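Local coordinates for protein alanine racemase 1 (Caldanaerobacter subterraneus subsp. tengcongensis MB4, PDB 4Y2W) that belongs to the alanine racemase family of enzymes, pairing an alpha/beta barrel of the TIM type with a second domain rich in beta strands, at residues His20-Ile25 against Val33-Val38; Ile130-Gly135 against Ile142-Ala147; Glu69-Leu74 against Thr81-Phe86. The protein carries 1 engineered substitution. One frame throughout, in Å; residues are numbered along the deposited sequence.

Interaction 1 (His20-Ile25 against Val33-Val38)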
loop_
_atom_site.group_PDB
_atom_site.type_symbol
_atom_site.label_atom_id
_atom_site.label_comp_id
_atom_site.label_asym_id
_atom_site.label_seq_id
_atom_site.Cartn_x
_atom_site.Cartn_y
_atom_site.Cartn_z
ATOM N N HIS A 20 -7.465 19.807 15.525
ATOM C CA HIS A 20 -8.402 19.708 16.641
ATOM C C HIS A 20 -8.041 18.558 17.579
ATOM O O HIS A 20 -7.966 18.750 18.789
ATOM C CB HIS A 20 -9.832 19.516 16.145
ATOM C CG HIS A 20 -10.799 19.168 17.234
ATOM N ND1 HIS A 20 -11.595 20.108 17.850
ATOM C CD2 HIS A 20 -11.079 17.987 17.831
ATOM C CE1 HIS A 20 -12.336 19.518 18.770
ATOM N NE2 HIS A 20 -12.041 18.230 18.779
ATOM N N ASN A 21 -7.844 17.367 17.016
ATOM C CA ASN A 21 -7.458 16.192 17.804
ATOM C C ASN A 21 -6.130 16.409 18.520
ATOM O O ASN A 21 -5.928 15.914 19.628
ATOM C CB ASN A 21 -7.357 14.944 16.921
ATOM C CG ASN A 21 -8.698 14.503 16.366
ATOM O OD1 ASN A 21 -9.752 14.934 16.831
ATOM N ND2 ASN A 21 -8.661 13.634 15.362
ATOM N N PHE A 22 -5.229 17.145 17.875
ATOM C CA PHE A 22 -3.973 17.564 18.494
ATOM C C PHE A 22 -4.244 18.435 19.722
ATOM O O PHE A 22 -3.673 18.201 20.789
ATOM C CB PHE A 22 -3.101 18.307 17.473
ATOM C CG PHE A 22 -1.934 19.037 18.073
ATOM C CD1 PHE A 22 -0.802 18.348 18.485
ATOM C CD2 PHE A 22 -1.963 20.420 18.213
ATOM C CE1 PHE A 22 0.278 19.021 19.031
ATOM C CE2 PHE A 22 -0.888 21.097 18.760
ATOM C CZ PHE A 22 0.236 20.398 19.169
ATOM N N ARG A 23 -5.123 19.425 19.571
ATOM C CA ARG A 23 -5.516 20.293 20.689
ATOM C C ARG A 23 -6.214 19.539 21.837
ATOM O O ARG A 23 -6.143 19.967 22.987
ATOM C CB ARG A 23 -6.390 21.457 20.203
ATOM C CG ARG A 23 -5.616 22.520 19.434
ATOM C CD ARG A 23 -6.412 23.812 19.276
ATOM N NE ARG A 23 -7.678 23.613 18.567
ATOM C CZ ARG A 23 -7.801 23.465 17.248
ATOM N NH1 ARG A 23 -6.736 23.483 16.453
ATOM N NH2 ARG A 23 -9.005 23.291 16.717
ATOM N N GLU A 24 -6.880 18.428 21.523
ATOM C CA GLU A 24 -7.480 17.568 22.549
ATOM C C GLU A 24 -6.416 16.908 23.427
ATOM O O GLU A 24 -6.617 16.745 24.630
ATOM C CB GLU A 24 -8.363 16.488 21.915
ATOM C CG GLU A 24 -9.625 17.017 21.254
ATOM C CD GLU A 24 -10.639 17.533 22.255
ATOM O OE1 GLU A 24 -10.953 16.800 23.214
ATOM O OE2 GLU A 24 -11.127 18.671 22.079
ATOM N N ILE A 25 -5.288 16.540 22.827
ATOM C CA ILE A 25 -4.197 15.909 23.570
ATOM C C ILE A 25 -3.567 16.889 24.566
ATOM O O ILE A 25 -3.184 16.493 25.668
ATOM C CB ILE A 25 -3.106 15.343 22.631
ATOM C CG1 ILE A 25 -3.699 14.322 21.653
ATOM C CG2 ILE A 25 -1.980 14.697 23.431
ATOM C CD1 ILE A 25 -4.458 13.190 22.313
ATOM N N VAL A 33 4.138 19.863 29.492
ATOM C CA VAL A 33 4.430 18.576 28.866
ATOM C C VAL A 33 4.430 18.748 27.350
ATOM O O VAL A 33 3.443 19.209 26.774
ATOM C CB VAL A 33 3.397 17.500 29.260
ATOM C CG1 VAL A 33 3.789 16.145 28.682
ATOM C CG2 VAL A 33 3.257 17.425 30.775
ATOM N N LYS A 34 5.537 18.365 26.717
ATOM C CA LYS A 34 5.722 18.549 25.275
ATOM C C LYS A 34 5.045 17.441 24.476
ATOM O O LYS A 34 4.859 16.327 24.972
ATOM C CB LYS A 34 7.212 18.590 24.928
ATOM C CG LYS A 34 7.984 19.671 25.668
ATOM C CD LYS A 34 9.427 19.762 25.202
ATOM C CE LYS A 34 10.193 20.790 26.021
ATOM N NZ LYS A 34 11.519 21.105 25.424
ATOM N N ILE A 35 4.685 17.751 23.234
ATOM C CA ILE A 35 3.995 16.793 22.371
ATOM C C ILE A 35 4.805 16.483 21.113
ATOM O O ILE A 35 5.217 17.389 20.386
ATOM C CB ILE A 35 2.588 17.300 21.995
ATOM C CG1 ILE A 35 1.711 17.313 23.255
ATOM C CG2 ILE A 35 1.971 16.423 20.910
ATOM C CD1 ILE A 35 0.312 17.851 23.058
ATOM N N MET A 36 5.030 15.191 20.879
ATOM C CA MET A 36 5.667 14.706 19.663
ATOM C C MET A 36 4.615 14.025 18.803
ATOM O O MET A 36 4.162 12.927 19.127
ATOM C CB MET A 36 6.772 13.704 19.999
ATOM C CG MET A 36 7.280 12.913 18.802
ATOM S SD MET A 36 8.547 11.719 19.238
ATOM C CE MET A 36 9.979 12.785 19.310
ATOM N N ALA A 37 4.235 14.665 17.702
ATOM C CA ALA A 37 3.274 14.071 16.772
ATOM C C ALA A 37 3.933 12.934 15.985
ATOM O O ALA A 37 4.835 13.167 15.180
ATOM C CB ALA A 37 2.723 15.128 15.827
ATOM N N VAL A 38 3.498 11.704 16.242
ATOM C CA VAL A 38 3.934 10.564 15.444
ATOM C C VAL A 38 3.168 10.638 14.129
ATOM O O VAL A 38 1.940 10.586 14.120
ATOM C CB VAL A 38 3.656 9.222 16.150
ATOM C CG1 VAL A 38 4.051 8.048 15.263
ATOM C CG2 VAL A 38 4.394 9.161 17.482
#
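F22 and I25, one helical turn apart on helix 15-28, both lean on a single branched side chain, I35 of strand 34-38. The phenylalanine meets it rim first: I35 CG2 lies at the edge of the ring, near its plane, and F22 CE1 stands 3.6 Å from I35 CG2. What puts the ring there is its first torsion, with CG anti to the backbone N (chi1 167°). This carries the ring across to the strand, although the bond leaving the F22 backbone points past it. I25 uses its short branch, CG2: I25 CG2 touches I35 CD1 at 3.9 Å, whereas the longer CG1 arm turns away from the strand. On the strand side, I35 CG2 serves F22, while the main arm is extended (chi2 177°), so that I35 CD1 reaches outward to I25 and also lies near the phenylalanine rim, 4.2 Å from F22 CE1. F22 also touches L55 and E58 of helix 48-58, so the side chain sits between strand 34-38 and that second helix. This is an example of helix-on-strand packing in a barrel of the TIM type. All three touching residues are buried and the contact between them is purely apolar, so it rests on shape fit and exclusion of water, with little directional force.

Interaction 2 (Ile130-Gly135 against Ile142-Ala147); sequences IKIDTG and IDFDLA
Within the beta-alpha-beta unit formed by strand 126-131, helix 144-155 and strand 160-166, F144 in the first turn of the helix packs on I132 and D133, residues that follow on from strand 126-131. Its ring presents an edge to the main chain: D133 O lies in the ring plane, 3.7 Å from F144 CE1. I132 comes in obliquely, with I132 CG2 3.9 Å from F144 CZ, and T134 CG2 is a more distant neighbour of the same rim. I142 lies alongside D133 with both side chains pointing the same way; I142 CG2 is 3.7 Å from D133 CB. With I142 CG1 between the backbone N and the carbonyl carbon (chi1 53°), CG2 is left on the side of D133 and the main arm leads away; I142 also packs against D259 of the second subunit. D133 OD1 accepts from G135 N at 3.2 Å, which makes an Asx turn, and also from G137 N. D143 is the N-cap of the helix: L146 N reaches D143 OD1 at 3.1 Å from above the carboxylate plane, while the bond from D145 N is weak. L190 of helix 177-195 touches both F144 and I132. Facing a carbonyl oxygen with the slightly positive ring edge is probably mildly favourable; apolar packing joins the strand region to the helix start, and the aspartate bonds probably help to fix the two turns.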
loop_
_atom_site.group_PDB
_atom_site.type_symbol
_atom_site.label_atom_id
_atom_site.label_comp_id
_atom_site.label_asym_id
_atom_site.label_seq_id
_atom_site.Cartn_x
_atom_site.Cartn_y
_atom_site.Cartn_z
ATOM N N ILE A 130 18.039 8.146 23.581
ATOM C CA ILE A 130 18.411 6.794 23.916
ATOM C C ILE A 130 17.195 5.905 24.134
ATOM O O ILE A 130 16.315 6.252 24.873
ATOM C CB ILE A 130 19.339 6.802 25.140
ATOM C CG1 ILE A 130 20.567 7.648 24.868
ATOM C CG2 ILE A 130 19.789 5.418 25.493
ATOM C CD1 ILE A 130 21.312 7.293 23.610
ATOM N N LYS A 131 17.140 4.755 23.479
ATOM C CA LYS A 131 15.999 3.867 23.640
ATOM C C LYS A 131 16.280 2.793 24.632
ATOM O O LYS A 131 17.294 2.147 24.590
ATOM C CB LYS A 131 15.504 3.260 22.318
ATOM C CG LYS A 131 14.582 2.049 22.438
ATOM C CD LYS A 131 13.086 2.317 22.319
ATOM C CE LYS A 131 12.250 1.032 22.344
ATOM N NZ LYS A 131 11.373 0.672 21.185
ATOM N N ILE A 132 15.329 2.607 25.526
ATOM C CA ILE A 132 15.424 1.601 26.543
ATOM C C ILE A 132 14.361 0.538 26.365
ATOM O O ILE A 132 13.209 0.831 26.177
ATOM C CB ILE A 132 15.296 2.239 27.932
ATOM C CG1 ILE A 132 16.205 3.442 28.030
ATOM C CG2 ILE A 132 15.666 1.254 29.008
ATOM C CD1 ILE A 132 17.670 3.097 27.981
ATOM N N ASP A 133 14.765 -0.713 26.445
ATOM C CA ASP A 133 13.822 -1.817 26.333
ATOM C C ASP A 133 13.374 -2.245 27.730
ATOM O O ASP A 133 14.101 -2.941 28.441
ATOM C CB ASP A 133 14.473 -2.981 25.589
ATOM C CG ASP A 133 13.466 -3.989 25.084
ATOM O OD1 ASP A 133 12.422 -4.186 25.748
ATOM O OD2 ASP A 133 13.726 -4.586 24.014
ATOM N N THR A 134 12.173 -1.825 28.117
ATOM C CA THR A 134 11.650 -2.090 29.454
ATOM C C THR A 134 10.702 -3.289 29.508
ATOM O O THR A 134 10.121 -3.560 30.557
ATOM C CB THR A 134 10.912 -0.855 30.010
ATOM O OG1 THR A 134 9.932 -0.409 29.066
ATOM C CG2 THR A 134 11.890 0.275 30.281
ATOM N N GLY A 135 10.558 -4.016 28.400
ATOM C CA GLY A 135 9.640 -5.165 28.348
ATOM C C GLY A 135 9.193 -5.611 26.960
ATOM O O GLY A 135 8.941 -6.801 26.740
ATOM N N ILE A 142 18.730 -3.830 26.959
ATOM C CA ILE A 142 18.109 -4.755 27.913
ATOM C C ILE A 142 18.986 -4.951 29.156
ATOM O O ILE A 142 18.461 -5.114 30.259
ATOM C CB ILE A 142 17.741 -6.121 27.279
ATOM C CG1 ILE A 142 18.943 -6.765 26.573
ATOM C CG2 ILE A 142 16.584 -5.948 26.305
ATOM C CD1 ILE A 142 18.742 -8.230 26.248
ATOM N N ASP A 143 20.308 -4.937 28.974
ATOM C CA ASP A 143 21.257 -4.948 30.085
ATOM C C ASP A 143 21.391 -3.515 30.596
ATOM O O ASP A 143 22.078 -2.693 29.989
ATOM C CB ASP A 143 22.610 -5.502 29.614
ATOM C CG ASP A 143 23.642 -5.604 30.733
ATOM O OD1 ASP A 143 23.428 -5.046 31.830
ATOM O OD2 ASP A 143 24.688 -6.243 30.503
ATOM N N PHE A 144 20.720 -3.220 31.708
ATOM C CA PHE A 144 20.679 -1.861 32.269
ATOM C C PHE A 144 22.034 -1.440 32.835
ATOM O O PHE A 144 22.353 -0.251 32.891
ATOM C CB PHE A 144 19.607 -1.766 33.362
ATOM C CG PHE A 144 18.198 -1.637 32.835
ATOM C CD1 PHE A 144 17.806 -2.248 31.646
ATOM C CD2 PHE A 144 17.250 -0.916 33.549
ATOM C CE1 PHE A 144 16.509 -2.128 31.176
ATOM C CE2 PHE A 144 15.951 -0.792 33.082
ATOM C CZ PHE A 144 15.580 -1.400 31.895
ATOM N N ASP A 145 22.818 -2.428 33.256
ATOM C CA ASP A 145 24.167 -2.204 33.771
ATOM C C ASP A 145 25.085 -1.700 32.652
ATOM O O ASP A 145 25.815 -0.723 32.821
ATOM C CB ASP A 145 24.710 -3.511 34.365
ATOM C CG ASP A 145 25.807 -3.285 35.375
ATOM O OD1 ASP A 145 25.594 -2.494 36.316
ATOM O OD2 ASP A 145 26.877 -3.916 35.240
ATOM N N LEU A 146 25.027 -2.377 31.509
ATOM C CA LEU A 146 25.726 -1.954 30.299
ATOM C C LEU A 146 25.229 -0.596 29.810
ATOM O O LEU A 146 26.014 0.229 29.340
ATOM C CB LEU A 146 25.524 -2.992 29.192
ATOM C CG LEU A 146 26.039 -2.642 27.792
ATOM C CD1 LEU A 146 27.540 -2.397 27.824
ATOM C CD2 LEU A 146 25.687 -3.744 26.802
ATOM N N ALA A 147 23.920 -0.383 29.905
ATOM C CA ALA A 147 23.300 0.854 29.441
ATOM C C ALA A 147 23.886 2.072 30.144
ATOM O O ALA A 147 24.262 3.042 29.490
ATOM C CB ALA A 147 21.793 0.800 29.643
#

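Interaction 3 (Glu69-Leu74 against Thr81-Phe86)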
loop_
_atom_site.group_PDB
_atom_site.type_symbol
_atom_site.label_atom_id
_atom_site.label_comp_id
_atom_site.label_asym_id
_atom_site.label_seq_id
_atom_site.Cartn_x
_atom_site.Cartn_y
_atom_site.Cartn_z
ATOM N N GLU A 69 14.203 8.210 5.472
ATOM C CA GLU A 69 13.616 8.837 4.290
ATOM C C GLU A 69 12.342 9.593 4.663
ATOM O O GLU A 69 12.024 10.626 4.066
ATOM C CB GLU A 69 13.328 7.792 3.206
ATOM C CG GLU A 69 14.567 7.091 2.645
ATOM C CD GLU A 69 15.060 5.925 3.496
ATOM O OE1 GLU A 69 14.479 5.667 4.573
ATOM O OE2 GLU A 69 16.044 5.266 3.090
ATOM N N GLU A 70 11.619 9.076 5.653
ATOM C CA GLU A 70 10.470 9.786 6.215
ATOM C C GLU A 70 10.926 11.089 6.855
ATOM O O GLU A 70 10.313 12.134 6.648
ATOM C CB GLU A 70 9.734 8.925 7.244
ATOM C CG GLU A 70 8.818 7.874 6.634
ATOM C CD GLU A 70 8.073 7.065 7.681
ATOM O OE1 GLU A 70 8.456 7.130 8.867
ATOM O OE2 GLU A 70 7.097 6.368 7.323
ATOM N N ALA A 71 12.010 11.022 7.624
ATOM C CA ALA A 71 12.582 12.212 8.261
ATOM C C ALA A 71 13.093 13.216 7.231
ATOM O O ALA A 71 12.854 14.415 7.355
ATOM C CB ALA A 71 13.701 11.819 9.215
ATOM N N LEU A 72 13.788 12.716 6.215
ATOM C CA LEU A 72 14.330 13.571 5.162
ATOM C C LEU A 72 13.250 14.184 4.275
ATOM O O LEU A 72 13.378 15.333 3.861
ATOM C CB LEU A 72 15.334 12.799 4.307
ATOM C CG LEU A 72 16.648 12.463 5.020
ATOM C CD1 LEU A 72 17.426 11.412 4.238
ATOM C CD2 LEU A 72 17.490 13.713 5.242
ATOM N N GLU A 73 12.198 13.422 3.980
ATOM C CA GLU A 73 11.082 13.931 3.176
ATOM C C GLU A 73 10.512 15.208 3.787
ATOM O O GLU A 73 10.201 16.162 3.072
ATOM C CB GLU A 73 9.972 12.881 3.053
ATOM C CG GLU A 73 8.751 13.334 2.253
ATOM C CD GLU A 73 7.591 12.357 2.328
ATOM O OE1 GLU A 73 7.562 11.512 3.247
ATOM O OE2 GLU A 73 6.692 12.440 1.469
ATOM N N LEU A 74 10.381 15.218 5.110
ATOM C CA LEU A 74 9.856 16.378 5.824
ATOM C C LEU A 74 10.784 17.595 5.721
ATOM O O LEU A 74 10.314 18.716 5.520
ATOM C CB LEU A 74 9.598 16.027 7.291
ATOM C CG LEU A 74 8.492 14.996 7.530
ATOM C CD1 LEU A 74 8.507 14.511 8.973
ATOM C CD2 LEU A 74 7.131 15.573 7.162
ATOM N N THR A 81 10.529 22.078 12.436
ATOM C CA THR A 81 10.288 21.306 13.654
ATOM C C THR A 81 11.326 20.188 13.823
ATOM O O THR A 81 11.696 19.544 12.841
ATOM C CB THR A 81 8.877 20.674 13.623
ATOM O OG1 THR A 81 7.904 21.672 13.293
ATOM C CG2 THR A 81 8.514 20.057 14.966
ATOM N N PRO A 82 11.807 19.959 15.063
ATOM C CA PRO A 82 12.718 18.832 15.292
ATOM C C PRO A 82 12.063 17.495 14.965
ATOM O O PRO A 82 10.880 17.306 15.250
ATOM C CB PRO A 82 13.022 18.919 16.795
ATOM C CG PRO A 82 12.747 20.335 17.165
ATOM C CD PRO A 82 11.605 20.755 16.289
ATOM N N ILE A 83 12.831 16.585 14.370
ATOM C CA ILE A 83 12.323 15.276 13.955
ATOM C C ILE A 83 13.162 14.157 14.565
ATOM O O ILE A 83 14.395 14.237 14.578
ATOM C CB ILE A 83 12.369 15.121 12.424
ATOM C CG1 ILE A 83 11.571 16.236 11.744
ATOM C CG2 ILE A 83 11.846 13.747 12.006
ATOM C CD1 ILE A 83 12.001 16.505 10.320
ATOM N N LEU A 84 12.486 13.117 15.055
ATOM C CA LEU A 84 13.149 11.948 15.635
ATOM C C LEU A 84 12.910 10.720 14.773
ATOM O O LEU A 84 11.772 10.417 14.420
ATOM C CB LEU A 84 12.638 11.681 17.057
ATOM C CG LEU A 84 13.083 10.364 17.710
ATOM C CD1 LEU A 84 14.591 10.305 17.885
ATOM C CD2 LEU A 84 12.385 10.166 19.043
ATOM N N ILE A 85 13.992 10.018 14.448
ATOM C CA ILE A 85 13.927 8.753 13.725
ATOM C C ILE A 85 14.003 7.594 14.721
ATOM O O ILE A 85 15.047 7.367 15.331
ATOM C CB ILE A 85 15.082 8.635 12.709
ATOM C CG1 ILE A 85 15.003 9.774 11.686
ATOM C CG2 ILE A 85 15.048 7.280 12.008
ATOM C CD1 ILE A 85 16.300 10.041 10.954
ATOM N N PHE A 86 12.895 6.872 14.883
ATOM C CA PHE A 86 12.842 5.716 15.783
ATOM C C PHE A 86 13.771 4.611 15.303
ATOM O O PHE A 86 14.439 3.954 16.105
ATOM C CB PHE A 86 11.422 5.148 15.876
ATOM C CG PHE A 86 10.414 6.100 16.454
ATOM C CD1 PHE A 86 10.572 6.607 17.735
ATOM C CD2 PHE A 86 9.293 6.474 15.725
ATOM C CE1 PHE A 86 9.642 7.483 18.273
ATOM C CE2 PHE A 86 8.358 7.348 16.257
ATOM C CZ PHE A 86 8.533 7.854 17.534
#
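Helix 69-74 runs nearly antiparallel to strand 83-85, at 163° between their directions, with the axes 8.6 Å apart at closest and A71 opposite I83. The single methyl of A71 faces two isoleucines at once. A71 CB meets the longer arm of I85, 3.5 Å from I85 CG1, and I85 CD1 lies almost as near. It also meets the short branch of I83, with A71 CB 3.9 Å from I83 CG2. I83 therefore has its main arm left for the next turn of the helix. With CG1 anti to the carbonyl carbon (chi1 -57°), that arm runs past the A71 carbonyl oxygen, I83 CD1 being 3.7 Å from A71 O, and ends at L74, where L74 CB is 3.9 Å from I83 CD1. The neighbours widen this apolar layer: L102 touches both A71 and I83, V65 of the adjoining strand touches I83, and A48 and A52 of helix 48-58 touch L74. Another side of the helix does polar work. E70 accepts from the backbone N of A66 and of G41, and it makes a salt bridge to R369 of the second subunit, while E73 pairs with R368 of that subunit. The helix, part of the unit from strand 62-65 through helix 68-76 to strand 83-85, thus illustrates how one element can pack on its own barrel and also meet the partner chain: nondirectional packing of aliphatic carbons seats it on the barrel, and charged residues tie it to the other subunit.

All three contacts lie in the N-terminal barrel and rest on the same closed parallel sheet. Along the chain interaction 1 comes first, then interaction 3, then interaction 2, using strands 34-38, 83-85 and 126-131, the first, third and fifth in the barrel. The centres of interactions 1 and 3 are about 17 Å apart, and these two touch: M36 CE packs on L84 CD2 at 3.6 Å, through strand residues that point away from their helices. Interaction 2 touches neither, its nearest atoms being about 6 Å from interaction 3 and about 10 Å from interaction 1. Interactions 2 and 3 both reach the second subunit, so parts of this barrel lie at the interface between the two chains.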